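Side-chain contacts in endonuclease V (Homo sapiens, PDB 6OZE), which probably cleaves RNA at inosine sites in a metal-dependent reaction, as an inosine-specific endoribonuclease of the RNase H-like clan: residues M187-H192 against A211-T216; E163-L168 against P198-V203; V143-K148 against E226-A231; N120-H125 against V130-G135; S58-S63 against D232-E237. The protein carries 4 engineered substitutions. All blocks are in the same frame, centred on the assembly; numbering follows the deposited sequence. Where two conformers were deposited one is given.

Contact 1: M187-H192 against A211-T216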
# COMPACT_ATOMS: atom_id res chain seq x y z
N MET A 187 -5.44 10.92 -2.88
CA MET A 187 -6.83 11.05 -3.28
C MET A 187 -7.69 10.18 -2.38
O MET A 187 -7.29 9.07 -2.03
CB MET A 187 -7.03 10.59 -4.73
CG MET A 187 -6.12 11.28 -5.73
SD MET A 187 -6.79 12.88 -6.19
CE MET A 187 -8.43 12.32 -6.55
N ALA A 188 -8.87 10.67 -2.03
CA ALA A 188 -9.88 9.83 -1.40
C ALA A 188 -10.69 9.21 -2.53
O ALA A 188 -11.11 9.93 -3.45
CB ALA A 188 -10.79 10.65 -0.49
N LEU A 189 -10.89 7.91 -2.48
CA LEU A 189 -11.53 7.19 -3.57
C LEU A 189 -12.69 6.38 -3.02
O LEU A 189 -12.52 5.59 -2.09
CB LEU A 189 -10.53 6.22 -4.22
CG LEU A 189 -11.14 5.17 -5.15
CD1 LEU A 189 -11.74 5.82 -6.39
CD2 LEU A 189 -10.08 4.12 -5.51
N ARG A 190 -13.88 6.58 -3.59
CA ARG A 190 -14.97 5.66 -3.32
C ARG A 190 -14.74 4.42 -4.17
O ARG A 190 -14.74 4.48 -5.40
CB ARG A 190 -16.32 6.30 -3.61
CG ARG A 190 -17.46 5.33 -3.33
CD ARG A 190 -18.77 6.08 -3.17
NE ARG A 190 -19.89 5.21 -2.85
CZ ARG A 190 -21.03 5.63 -2.31
NH1 ARG A 190 -21.19 6.92 -2.03
NH2 ARG A 190 -22.01 4.78 -2.05
N SER A 191 -14.49 3.29 -3.52
CA SER A 191 -14.13 2.09 -4.25
C SER A 191 -15.31 1.15 -4.52
O SER A 191 -15.12 0.13 -5.18
CB SER A 191 -13.04 1.34 -3.49
OG SER A 191 -13.48 1.08 -2.18
N HIS A 192 -16.50 1.47 -4.03
CA HIS A 192 -17.62 0.55 -4.16
C HIS A 192 -18.92 1.35 -4.09
O HIS A 192 -19.01 2.31 -3.32
CB HIS A 192 -17.59 -0.51 -3.05
CG HIS A 192 -18.52 -1.66 -3.28
ND1 HIS A 192 -19.84 -1.65 -2.87
CD2 HIS A 192 -18.32 -2.87 -3.86
CE1 HIS A 192 -20.41 -2.79 -3.20
NE2 HIS A 192 -19.51 -3.55 -3.80
N ALA A 211 -3.09 7.73 -12.20
CA ALA A 211 -3.11 6.34 -12.63
C ALA A 211 -3.28 5.39 -11.45
O ALA A 211 -3.97 4.37 -11.57
CB ALA A 211 -1.82 6.00 -13.38
N ALA A 212 -2.64 5.69 -10.32
CA ALA A 212 -2.78 4.86 -9.14
C ALA A 212 -4.23 4.78 -8.69
O ALA A 212 -4.71 3.70 -8.30
CB ALA A 212 -1.91 5.41 -8.01
N VAL A 213 -4.94 5.90 -8.72
CA VAL A 213 -6.34 5.90 -8.29
C VAL A 213 -7.19 5.08 -9.25
O VAL A 213 -8.06 4.32 -8.83
CB VAL A 213 -6.84 7.35 -8.13
CG1 VAL A 213 -8.35 7.39 -7.91
CG2 VAL A 213 -6.12 8.00 -6.99
N ARG A 214 -6.94 5.23 -10.56
CA ARG A 214 -7.69 4.46 -11.54
C ARG A 214 -7.41 2.96 -11.40
O ARG A 214 -8.33 2.14 -11.51
CB ARG A 214 -7.38 4.95 -12.94
CG ARG A 214 -7.83 6.37 -13.18
CD ARG A 214 -8.00 6.67 -14.65
NE ARG A 214 -6.88 6.17 -15.45
CZ ARG A 214 -6.92 5.07 -16.19
NH1 ARG A 214 -5.85 4.70 -16.88
NH2 ARG A 214 -8.03 4.34 -16.24
N LEU A 215 -6.15 2.59 -11.17
CA LEU A 215 -5.83 1.18 -10.99
C LEU A 215 -6.51 0.62 -9.75
O LEU A 215 -7.04 -0.50 -9.77
CB LEU A 215 -4.31 1.00 -10.83
CG LEU A 215 -3.85 -0.43 -10.54
CD1 LEU A 215 -4.26 -1.35 -11.68
CD2 LEU A 215 -2.34 -0.46 -10.33
N THR A 216 -6.50 1.38 -8.65
CA THR A 216 -7.16 0.90 -7.44
C THR A 216 -8.65 0.67 -7.69
O THR A 216 -9.22 -0.34 -7.25
CB THR A 216 -6.94 1.91 -6.32
OG1 THR A 216 -5.53 2.07 -6.11
CG2 THR A 216 -7.54 1.39 -5.01
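A212 O is held twice by T216, the helix residue whose methyl meets L189 across the contact. T216 N donates the regular helical bond, and T216 OG1 adds a second one of 2.9 Å to A212 O; the two donors arrive from opposite faces of the carbonyl plane. The hydroxyl can fold back because OG1 sits beside the backbone N (chi1 -58°), which turns CG2 to the strand. There L189 CD2 packs on T216 CG2 at 3.8 Å and also lies against V213 O. The other leucine branch brings CD1 to 4.0 Å from V213 CG1, so that L189 slides past both helix side chains in the opposite direction. V213 uses its second methyl for M187, which crosses it at about a right angle. M187 was modelled in two conformers; in the one described, its CG lies 3.5 Å from V213 CG2, with CB almost as near. An alanine here in place of T216 would remove both branches and is likely to leave A212 O with the backbone donor alone and a gap beside L189 CD2. The local axes of 187-189 and 211-216 run nearly parallel, 15° apart and separated by 9.9 Å. V213 and T216 also rest on I201 of the adjoining strand 199-205, and T216 reaches V143 beyond it, so the helix lies over several strands of the central sheet. No hydrogen bond crosses between the segments: the threonine hydroxyl is paired inside its own helix, which lets a buried polar residue join an apolar interface through its methyl.

Contact 2: E163-L168 against P198-V203. With NA (sodium ion), chain F.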
# COMPACT_ATOMS: atom_id res chain seq x y z
N GLU A 163 -17.91 16.60 4.25
CA GLU A 163 -18.81 17.02 3.18
C GLU A 163 -18.33 16.53 1.82
O GLU A 163 -19.14 16.16 0.96
CB GLU A 163 -18.95 18.53 3.19
CG GLU A 163 -19.55 19.11 4.47
CD GLU A 163 -21.00 18.68 4.74
OE1 GLU A 163 -21.59 19.21 5.70
OE2 GLU A 163 -21.55 17.83 4.01
N LYS A 164 -17.01 16.51 1.61
CA LYS A 164 -16.52 15.98 0.34
C LYS A 164 -16.83 14.50 0.20
O LYS A 164 -17.11 14.02 -0.91
CB LYS A 164 -15.03 16.31 0.17
CG LYS A 164 -14.81 17.80 -0.09
CD LYS A 164 -13.37 18.22 0.17
CE LYS A 164 -12.44 17.70 -0.92
NZ LYS A 164 -11.01 17.97 -0.56
N ILE A 165 -16.78 13.75 1.31
CA ILE A 165 -17.17 12.35 1.27
C ILE A 165 -18.66 12.22 0.97
O ILE A 165 -19.07 11.37 0.17
CB ILE A 165 -16.80 11.66 2.59
CG1 ILE A 165 -15.27 11.57 2.73
CG2 ILE A 165 -17.44 10.29 2.68
CD1 ILE A 165 -14.80 11.11 4.09
N ARG A 166 -19.48 13.08 1.57
CA ARG A 166 -20.91 13.06 1.28
C ARG A 166 -21.17 13.14 -0.22
O ARG A 166 -22.07 12.47 -0.74
CB ARG A 166 -21.62 14.20 2.01
CG ARG A 166 -23.10 14.34 1.61
CD ARG A 166 -23.83 15.43 2.37
NE ARG A 166 -23.24 16.75 2.20
CZ ARG A 166 -23.50 17.57 1.19
NH1 ARG A 166 -22.91 18.75 1.13
NH2 ARG A 166 -24.36 17.21 0.24
N LEU A 167 -20.38 13.94 -0.94
CA LEU A 167 -20.63 14.17 -2.36
C LEU A 167 -20.07 13.07 -3.26
O LEU A 167 -20.40 13.06 -4.45
CB LEU A 167 -20.11 15.55 -2.75
CG LEU A 167 -21.02 16.64 -2.20
CD1 LEU A 167 -20.29 17.94 -2.11
CD2 LEU A 167 -22.27 16.77 -3.06
N LEU A 168 -19.28 12.15 -2.72
CA LEU A 168 -18.94 10.94 -3.46
C LEU A 168 -20.21 10.13 -3.67
O LEU A 168 -21.02 9.98 -2.76
CB LEU A 168 -17.94 10.10 -2.67
CG LEU A 168 -16.55 10.68 -2.39
CD1 LEU A 168 -15.76 9.80 -1.43
CD2 LEU A 168 -15.78 10.87 -3.70
N PRO A 198 -14.33 6.14 2.09
CA PRO A 198 -13.39 6.04 0.97
C PRO A 198 -12.10 5.34 1.38
O PRO A 198 -11.81 5.13 2.57
CB PRO A 198 -13.11 7.50 0.62
CG PRO A 198 -13.30 8.23 1.91
CD PRO A 198 -14.38 7.50 2.66
N LEU A 199 -11.33 4.97 0.37
CA LEU A 199 -9.94 4.61 0.57
C LEU A 199 -9.07 5.83 0.34
O LEU A 199 -9.44 6.76 -0.37
CB LEU A 199 -9.52 3.55 -0.44
CG LEU A 199 -10.44 2.35 -0.65
CD1 LEU A 199 -9.89 1.52 -1.80
CD2 LEU A 199 -10.50 1.52 0.61
N TYR A 200 -7.89 5.84 0.95
CA TYR A 200 -6.97 6.96 0.80
C TYR A 200 -5.76 6.46 0.01
O TYR A 200 -4.99 5.61 0.50
CB TYR A 200 -6.60 7.55 2.16
CG TYR A 200 -7.82 8.07 2.85
CD1 TYR A 200 -8.31 9.34 2.57
CD2 TYR A 200 -8.54 7.27 3.73
CE1 TYR A 200 -9.45 9.81 3.17
CE2 TYR A 200 -9.69 7.74 4.34
CZ TYR A 200 -10.14 9.02 4.05
OH TYR A 200 -11.28 9.49 4.65
N ILE A 201 -5.62 6.97 -1.21
CA ILE A 201 -4.66 6.46 -2.17
C ILE A 201 -3.51 7.45 -2.30
O ILE A 201 -3.75 8.66 -2.41
CB ILE A 201 -5.33 6.27 -3.55
CG1 ILE A 201 -6.62 5.44 -3.43
CG2 ILE A 201 -4.32 5.67 -4.55
CD1 ILE A 201 -6.43 4.11 -2.74
N SER A 202 -2.28 6.95 -2.31
CA SER A 202 -1.15 7.83 -2.57
C SER A 202 -0.09 7.08 -3.35
O SER A 202 -0.07 5.85 -3.38
CB SER A 202 -0.61 8.45 -1.28
OG SER A 202 -0.13 7.42 -0.41
N VAL A 203 0.76 7.85 -4.04
CA VAL A 203 1.83 7.26 -4.83
C VAL A 203 2.85 6.64 -3.89
O VAL A 203 3.30 7.27 -2.93
CB VAL A 203 2.51 8.33 -5.69
CG1 VAL A 203 3.78 7.77 -6.33
CG2 VAL A 203 1.54 8.85 -6.76
NA NA F . -22.86 10.40 -1.41
O HOH W 1 -21.34 9.63 0.12
O HOH W 2 -24.84 10.92 -0.03
O HOH W 3 -23.77 8.07 -1.51
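I165 lays its longer branch against P198: CG1 lies opposite the carbonyl carbon (chi1 -68°) and CD1 continues the chain in an extended form (chi2 171°). The isoleucine thus crosses the proline ring at about a right angle, with CD1 3.9 Å from P198 CD and equally close to CG, while CG2 touches CD as well. The same methyl, I165 CD1, comes within 3.9 Å of Y200 OH, a hydroxyl whose polar partner is H161 of the same helix. L168, one turn on, brings CD1 to 4.1 Å from P198 CB, so the proline is met at two places on its ring. With a glycine in place of I165 the reaching branch is gone, which would probably open a gap beside CG and CD of P198, leaving L168, just past the helix end, as the remaining hold of segment 163-168 on the ring. On the solvent side, R166 NE donates a straight bond of 2.7 Å to E163 OE2, the oxygen lying in the guanidinium plane, and the pair forms a salt bridge along the helix. The backbone carries the metal. A sodium ion is bound by R166 O and L168 O, each at 2.3 Å, by three waters and by the side-chain oxygen of Q169; one of these waters also donates to I165 O at 2.9 Å. Carbonyl oxygens at the C-terminal end of a helix suit such a cation, and helix 159-167 ends in this sodium site while I165 and L168 pack on P198, which leads into strand 199-205 of the RNase H-like sheet.

Contact 3: V143-K148 against E226-A231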
# COMPACT_ATOMS: atom_id res chain seq x y z
N VAL A 143 1.63 1.40 -5.09
CA VAL A 143 0.54 2.30 -4.72
C VAL A 143 0.24 2.09 -3.25
O VAL A 143 0.06 0.94 -2.80
CB VAL A 143 -0.70 1.99 -5.56
CG1 VAL A 143 -1.89 2.87 -5.11
CG2 VAL A 143 -0.40 2.17 -7.03
N GLY A 144 0.14 3.18 -2.50
CA GLY A 144 -0.32 3.11 -1.13
C GLY A 144 -1.83 3.14 -1.07
O GLY A 144 -2.46 4.07 -1.59
N VAL A 145 -2.44 2.12 -0.47
CA VAL A 145 -3.89 2.03 -0.30
C VAL A 145 -4.14 2.01 1.20
O VAL A 145 -3.88 0.99 1.86
CB VAL A 145 -4.47 0.77 -0.96
CG1 VAL A 145 -5.99 0.70 -0.76
CG2 VAL A 145 -4.08 0.72 -2.43
N ALA A 146 -4.64 3.11 1.74
CA ALA A 146 -4.89 3.23 3.16
C ALA A 146 -6.39 3.26 3.44
O ALA A 146 -7.18 3.82 2.67
CB ALA A 146 -4.21 4.46 3.76
N LYS A 147 -6.78 2.64 4.54
CA LYS A 147 -8.17 2.56 4.95
C LYS A 147 -8.58 3.72 5.85
O LYS A 147 -9.79 3.91 6.08
CB LYS A 147 -8.44 1.21 5.62
CG LYS A 147 -8.20 0.03 4.68
CD LYS A 147 -7.83 -1.27 5.39
CE LYS A 147 -7.44 -2.34 4.37
NZ LYS A 147 -6.88 -3.57 5.01
N LYS A 148 -7.63 4.50 6.35
CA LYS A 148 -7.93 5.68 7.15
C LYS A 148 -7.00 6.82 6.78
O LYS A 148 -5.90 6.61 6.25
CB LYS A 148 -7.86 5.39 8.66
CG LYS A 148 -6.50 4.92 9.15
CD LYS A 148 -6.51 4.73 10.67
CE LYS A 148 -5.33 3.90 11.14
NZ LYS A 148 -4.02 4.51 10.78
N GLU A 226 -8.95 -5.98 -4.49
CA GLU A 226 -8.72 -7.43 -4.43
C GLU A 226 -7.31 -7.83 -4.02
O GLU A 226 -7.18 -8.71 -3.16
CB GLU A 226 -9.16 -8.08 -5.74
CG GLU A 226 -10.63 -8.50 -5.76
CD GLU A 226 -11.00 -9.36 -4.56
OE1 GLU A 226 -11.41 -8.80 -3.53
OE2 GLU A 226 -10.86 -10.61 -4.64
N PRO A 227 -6.24 -7.25 -4.57
CA PRO A 227 -4.89 -7.71 -4.15
C PRO A 227 -4.63 -7.45 -2.68
O PRO A 227 -4.03 -8.31 -2.00
CB PRO A 227 -3.94 -6.92 -5.07
CG PRO A 227 -4.82 -6.58 -6.31
CD PRO A 227 -6.16 -6.27 -5.68
N VAL A 228 -5.08 -6.33 -2.15
CA VAL A 228 -4.94 -6.01 -0.73
C VAL A 228 -5.83 -6.93 0.11
O VAL A 228 -5.41 -7.46 1.16
CB VAL A 228 -5.33 -4.53 -0.51
CG1 VAL A 228 -5.33 -4.16 0.96
CG2 VAL A 228 -4.40 -3.61 -1.31
N ARG A 229 -7.06 -7.14 -0.35
CA ARG A 229 -8.01 -7.96 0.39
C ARG A 229 -7.53 -9.40 0.48
O ARG A 229 -7.62 -10.03 1.54
CB ARG A 229 -9.38 -7.90 -0.30
CG ARG A 229 -10.55 -8.34 0.58
CD ARG A 229 -11.88 -8.25 -0.14
NE ARG A 229 -12.04 -9.27 -1.17
CZ ARG A 229 -12.54 -10.48 -0.96
NH1 ARG A 229 -12.66 -11.33 -1.97
NH2 ARG A 229 -12.93 -10.86 0.25
N GLN A 230 -7.01 -9.94 -0.62
CA GLN A 230 -6.52 -11.32 -0.60
C GLN A 230 -5.28 -11.45 0.27
O GLN A 230 -5.11 -12.48 0.94
CB GLN A 230 -6.28 -11.83 -2.02
CG GLN A 230 -7.57 -11.99 -2.84
CD GLN A 230 -8.48 -13.06 -2.31
OE1 GLN A 230 -8.03 -14.04 -1.70
NE2 GLN A 230 -9.78 -12.90 -2.53
N ALA A 231 -4.41 -10.44 0.30
CA ALA A 231 -3.24 -10.54 1.17
C ALA A 231 -3.66 -10.48 2.63
O ALA A 231 -3.09 -11.20 3.47
CB ALA A 231 -2.22 -9.45 0.83
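V145 and V228 make the apolar part of the contact, strand methine against helix methyl, with V145 CB 4.4 Å from V228 CG2. V228 was modelled in two conformers, so its methyl positions carry less weight than its place on the helix, where it faces the strand. Around the pair the core continues: V145 also packs on L199 and I201, and V228 on L116. The second approach is between a charge and a methyl. K147 leaves the strand end with its chain almost fully extended, which carries NZ over to the helix, 4.4 Å from V228 CG1. The ammonium does not find its polar partner there; it forms a salt bridge with D118 of the neighbouring strand 115-118, so V228 flanks the ion pair from the helix side. Hydrogen bonds and charges on the helix itself run along its first turns. E226 and R229 each have two conformers; in those described, Q230 NE2 donates to E226 OE2 at 3.3 Å, on the syn side but 27° out of the carboxylate plane. R229 lies edge-on to the same carboxylate, and its NH1 reaches E226 OE2 at 3.3 Å as well; the very short bond of NE is doubtful. No hydrogen bond joins the two segments. The N-terminal part of helix 226-242 thus meets strand 142-146 loosely through V228 in the middle of the mixed sheet, the sheet-and-helix layering of the RNase H-like fold.

Contact 4: N120-H125 against V130-G135. Engineered in segment 130-135: S132 (natural residue Cys).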
# COMPACT_ATOMS: atom_id res chain seq x y z
N ASN A 120 0.55 3.67 3.45
CA ASN A 120 0.61 4.91 2.70
C ASN A 120 1.94 5.02 1.96
O ASN A 120 2.95 4.40 2.31
CB ASN A 120 0.46 6.12 3.62
CG ASN A 120 -0.90 6.22 4.26
OD1 ASN A 120 -1.83 6.84 3.71
ND2 ASN A 120 -1.04 5.63 5.45
N GLY A 121 1.92 5.83 0.91
CA GLY A 121 3.10 6.23 0.18
C GLY A 121 3.56 7.61 0.60
O GLY A 121 4.03 7.81 1.72
N VAL A 122 3.43 8.57 -0.31
CA VAL A 122 3.90 9.92 0.00
C VAL A 122 2.97 10.63 0.98
O VAL A 122 3.37 11.63 1.58
CB VAL A 122 4.21 10.70 -1.28
CG1 VAL A 122 5.25 9.94 -2.10
CG2 VAL A 122 2.96 10.89 -2.08
N LEU A 123 1.75 10.14 1.17
CA LEU A 123 0.86 10.70 2.20
C LEU A 123 1.33 10.11 3.52
O LEU A 123 0.87 9.05 3.95
CB LEU A 123 -0.59 10.34 1.90
CG LEU A 123 -1.75 11.10 2.56
CD1 LEU A 123 -3.09 10.60 2.02
CD2 LEU A 123 -1.74 11.02 4.08
N HIS A 124 2.24 10.82 4.18
CA HIS A 124 2.96 10.24 5.31
C HIS A 124 3.67 11.37 6.04
O HIS A 124 3.93 12.43 5.48
CB HIS A 124 3.94 9.19 4.81
CG HIS A 124 4.76 8.53 5.88
ND1 HIS A 124 6.04 8.93 6.19
CD2 HIS A 124 4.48 7.50 6.71
CE1 HIS A 124 6.51 8.18 7.16
NE2 HIS A 124 5.59 7.30 7.50
N HIS A 125 4.00 11.10 7.31
CA HIS A 125 4.64 12.09 8.17
C HIS A 125 5.83 12.75 7.49
O HIS A 125 6.06 13.96 7.64
CB HIS A 125 5.14 11.43 9.46
CG HIS A 125 4.10 10.64 10.19
ND1 HIS A 125 3.49 9.52 9.67
CD2 HIS A 125 3.57 10.80 11.43
CE1 HIS A 125 2.63 9.04 10.54
NE2 HIS A 125 2.66 9.79 11.62
N VAL A 130 5.33 3.30 3.95
CA VAL A 130 5.67 1.91 3.61
C VAL A 130 5.61 1.66 2.11
O VAL A 130 6.45 0.95 1.55
CB VAL A 130 4.79 0.93 4.41
CG1 VAL A 130 3.31 1.21 4.15
CG2 VAL A 130 5.15 -0.52 4.09
N ALA A 131 4.60 2.21 1.43
CA ALA A 131 4.47 1.93 0.01
C ALA A 131 5.63 2.53 -0.79
O ALA A 131 6.09 1.93 -1.77
CB ALA A 131 3.12 2.44 -0.51
N SER A 132 6.10 3.71 -0.40
CA SER A 132 7.23 4.33 -1.08
C SER A 132 8.53 3.62 -0.73
O SER A 132 9.40 3.43 -1.58
CB SER A 132 7.35 5.79 -0.66
OG SER A 132 6.27 6.52 -1.21
N HIS A 133 8.67 3.25 0.55
CA HIS A 133 9.87 2.60 1.03
C HIS A 133 10.02 1.23 0.37
O HIS A 133 11.11 0.88 -0.11
CB HIS A 133 9.74 2.49 2.55
CG HIS A 133 11.04 2.32 3.29
ND1 HIS A 133 11.28 2.97 4.48
CD2 HIS A 133 12.14 1.58 3.03
CE1 HIS A 133 12.47 2.64 4.93
NE2 HIS A 133 13.02 1.81 4.06
N LEU A 134 8.93 0.46 0.32
CA LEU A 134 8.97 -0.82 -0.38
C LEU A 134 9.17 -0.63 -1.87
O LEU A 134 9.92 -1.38 -2.51
CB LEU A 134 7.68 -1.60 -0.09
CG LEU A 134 7.58 -2.99 -0.72
CD1 LEU A 134 8.63 -3.95 -0.12
CD2 LEU A 134 6.18 -3.53 -0.50
N GLY A 135 8.51 0.38 -2.46
CA GLY A 135 8.66 0.60 -3.90
C GLY A 135 10.08 0.92 -4.32
O GLY A 135 10.59 0.38 -5.30
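N120 and G121 turn against the first turn of helix 130-138, the CA atoms of G121 and A131 only 4.5 Å apart, and A131 N donates to N120 O at 2.9 Å. The segment belongs to a beta-alpha-beta crossover: strand 115-118 leads through this loop into the helix, which returns to the parallel neighbour 142-146. The bond is fairly straight at hydrogen, but the donor stands above the carbonyl plane, 38° out of it. V130 N is also near N120 O, yet its angle is poor and it makes no bond. Side chains of the helix close round the same oxygen. The methyl A131 CB lies 3.4 Å from N120 O, and V130 CG1, rotated between its backbone N and carbonyl carbon (chi1 57°), comes to 3.7 Å from it. G121 has a backbone shape that suits glycine, phi and psi both negative and psi far outside the helical range, and a side chain there would press toward A131 CB and S132 OG. G121 N in turn donates to S202 OG, tying the loop to strand 199-205. S132 is an engineered residue, cysteine in the natural protein, and has two conformers. In the one described, its hydroxyl is hydrogen-bonded to G204 O, beyond the two segments, and touches the loop by packing alone: S132 OG lies 3.4 Å from G121 C and 3.7 Å from the methyl V122 CG1.

Contact 5: S58-S63 against D232-E237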
# COMPACT_ATOMS: atom_id res chain seq x y z
N SER A 58 2.40 -11.23 4.12
CA SER A 58 1.86 -11.96 2.99
C SER A 58 2.08 -11.20 1.69
O SER A 58 2.01 -9.96 1.65
CB SER A 58 0.35 -12.20 3.15
OG SER A 58 0.10 -13.02 4.29
N LEU A 59 2.33 -11.96 0.63
CA LEU A 59 2.40 -11.44 -0.74
C LEU A 59 1.50 -12.28 -1.61
O LEU A 59 1.58 -13.51 -1.60
CB LEU A 59 3.85 -11.51 -1.24
CG LEU A 59 4.05 -11.34 -2.75
CD1 LEU A 59 3.70 -9.91 -3.17
CD2 LEU A 59 5.50 -11.65 -3.11
N VAL A 60 0.62 -11.61 -2.36
CA VAL A 60 -0.23 -12.29 -3.34
C VAL A 60 -0.01 -11.64 -4.69
O VAL A 60 0.35 -10.46 -4.78
CB VAL A 60 -1.72 -12.29 -2.96
CG1 VAL A 60 -1.94 -12.99 -1.62
CG2 VAL A 60 -2.29 -10.85 -2.96
N VAL A 61 -0.18 -12.43 -5.75
CA VAL A 61 -0.21 -11.89 -7.10
C VAL A 61 -1.51 -12.33 -7.75
O VAL A 61 -1.89 -13.50 -7.65
CB VAL A 61 0.99 -12.36 -7.94
CG1 VAL A 61 0.94 -11.71 -9.34
CG2 VAL A 61 2.30 -12.03 -7.21
N LEU A 62 -2.21 -11.38 -8.38
CA LEU A 62 -3.46 -11.66 -9.06
C LEU A 62 -3.33 -11.35 -10.55
O LEU A 62 -2.59 -10.44 -10.95
CB LEU A 62 -4.61 -10.79 -8.50
CG LEU A 62 -5.25 -11.20 -7.17
CD1 LEU A 62 -4.27 -11.20 -6.01
CD2 LEU A 62 -6.43 -10.27 -6.88
N SER A 63 -4.03 -12.12 -11.36
CA SER A 63 -4.12 -11.78 -12.77
C SER A 63 -4.93 -10.50 -12.93
O SER A 63 -5.73 -10.13 -12.07
CB SER A 63 -4.80 -12.92 -13.52
OG SER A 63 -6.09 -13.18 -12.99
N ASP A 232 -4.68 -9.68 2.95
CA ASP A 232 -5.18 -9.63 4.32
C ASP A 232 -5.77 -10.97 4.73
O ASP A 232 -5.50 -11.46 5.84
CB ASP A 232 -6.23 -8.52 4.45
CG ASP A 232 -6.73 -8.37 5.88
OD1 ASP A 232 -5.97 -7.87 6.73
OD2 ASP A 232 -7.88 -8.77 6.15
N ILE A 233 -6.57 -11.58 3.86
CA ILE A 233 -7.15 -12.89 4.14
C ILE A 233 -6.06 -13.93 4.32
O ILE A 233 -6.10 -14.73 5.26
CB ILE A 233 -8.13 -13.29 3.02
CG1 ILE A 233 -9.36 -12.38 3.04
CG2 ILE A 233 -8.55 -14.76 3.15
CD1 ILE A 233 -10.24 -12.47 1.81
N CYS A 234 -5.05 -13.93 3.44
CA CYS A 234 -3.95 -14.89 3.58
C CYS A 234 -3.27 -14.76 4.94
O CYS A 234 -2.94 -15.77 5.59
CB CYS A 234 -2.93 -14.68 2.46
SG CYS A 234 -3.42 -15.42 0.90
N SER A 235 -3.01 -13.53 5.39
CA SER A 235 -2.34 -13.36 6.67
C SER A 235 -3.20 -13.86 7.82
O SER A 235 -2.71 -14.52 8.74
CB SER A 235 -1.97 -11.90 6.92
OG SER A 235 -0.94 -11.48 6.07
N ARG A 236 -4.49 -13.53 7.80
CA ARG A 236 -5.38 -13.97 8.87
C ARG A 236 -5.47 -15.49 8.91
O ARG A 236 -5.36 -16.10 9.98
CB ARG A 236 -6.77 -13.36 8.70
CG ARG A 236 -6.84 -11.92 9.20
CD ARG A 236 -8.24 -11.36 9.09
NE ARG A 236 -8.70 -11.34 7.70
CZ ARG A 236 -9.82 -10.77 7.29
NH1 ARG A 236 -10.62 -10.16 8.17
NH2 ARG A 236 -10.15 -10.80 6.01
N GLU A 237 -5.58 -16.12 7.74
CA GLU A 237 -5.64 -17.58 7.70
C GLU A 237 -4.34 -18.20 8.20
O GLU A 237 -4.36 -19.21 8.91
CB GLU A 237 -5.92 -18.07 6.28
CG GLU A 237 -7.32 -17.76 5.77
CD GLU A 237 -7.53 -18.23 4.34
OE1 GLU A 237 -6.53 -18.59 3.69
OE2 GLU A 237 -8.69 -18.23 3.88
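S58, C234 and S235 bury the most surface here, and the two serines meet hydroxyl to hydroxyl, S58 OG and S235 OG 2.6 Å apart. Both oxygens have further partners, S74 for S58 and D44 for S235, so the pair sits within a small buried polar network. S58 OG stands beside its own backbone N (chi1 -63°), which directs it to the helix, where it also nears the backbone C234 C at 3.8 Å. C234, the second of the three, adds an apolar wall. Its CB faces the S58 hydroxyl at 3.9 Å from OG, while SG packs on V60 CG1 at 3.8 Å, two residues farther along the strand. Within the helix, in the D232 conformer described, D232 and R236 form an ion pair in which the acid lies over a face of the guanidinium; the attraction there is of charge, with no N-H aimed at the oxygen. Strand and helix approach to 7.8 Å between local axes and run obliquely, at 138° between their directions. C234 also touches E72 and S74 of strand 69-78, while D232 leans on strand 39-47. Helix 226-242 therefore packs over the antiparallel strands 69-78, 54-63 and 39-47 at one end of the sheet; this 3-2-1 group followed by parallel strands, with helices packed on the sheet, is typical of the RNase H-like fold.

Overall arrangement
All five contacts are largely buried, contact 3 lying nearest the centre of the chain and contact 2 farthest from it, where a sodium ion and a surface salt bridge appear. Contacts 3 and 5 share helix 226-242, which meets a central strand through valines and strand 54-63 of the antiparallel part through paired serines. Contacts 1 and 2 join through neighbouring strands 184-189 and 199-205: L199 and I201 turn to helix 209-218, whereas Y200 faces helix 159-167. Both are apolar across their segments. Contact 4 differs in being local and led by a backbone hydrogen bond; it reaches contact 2 through S202 and contact 3 through G144 against A131.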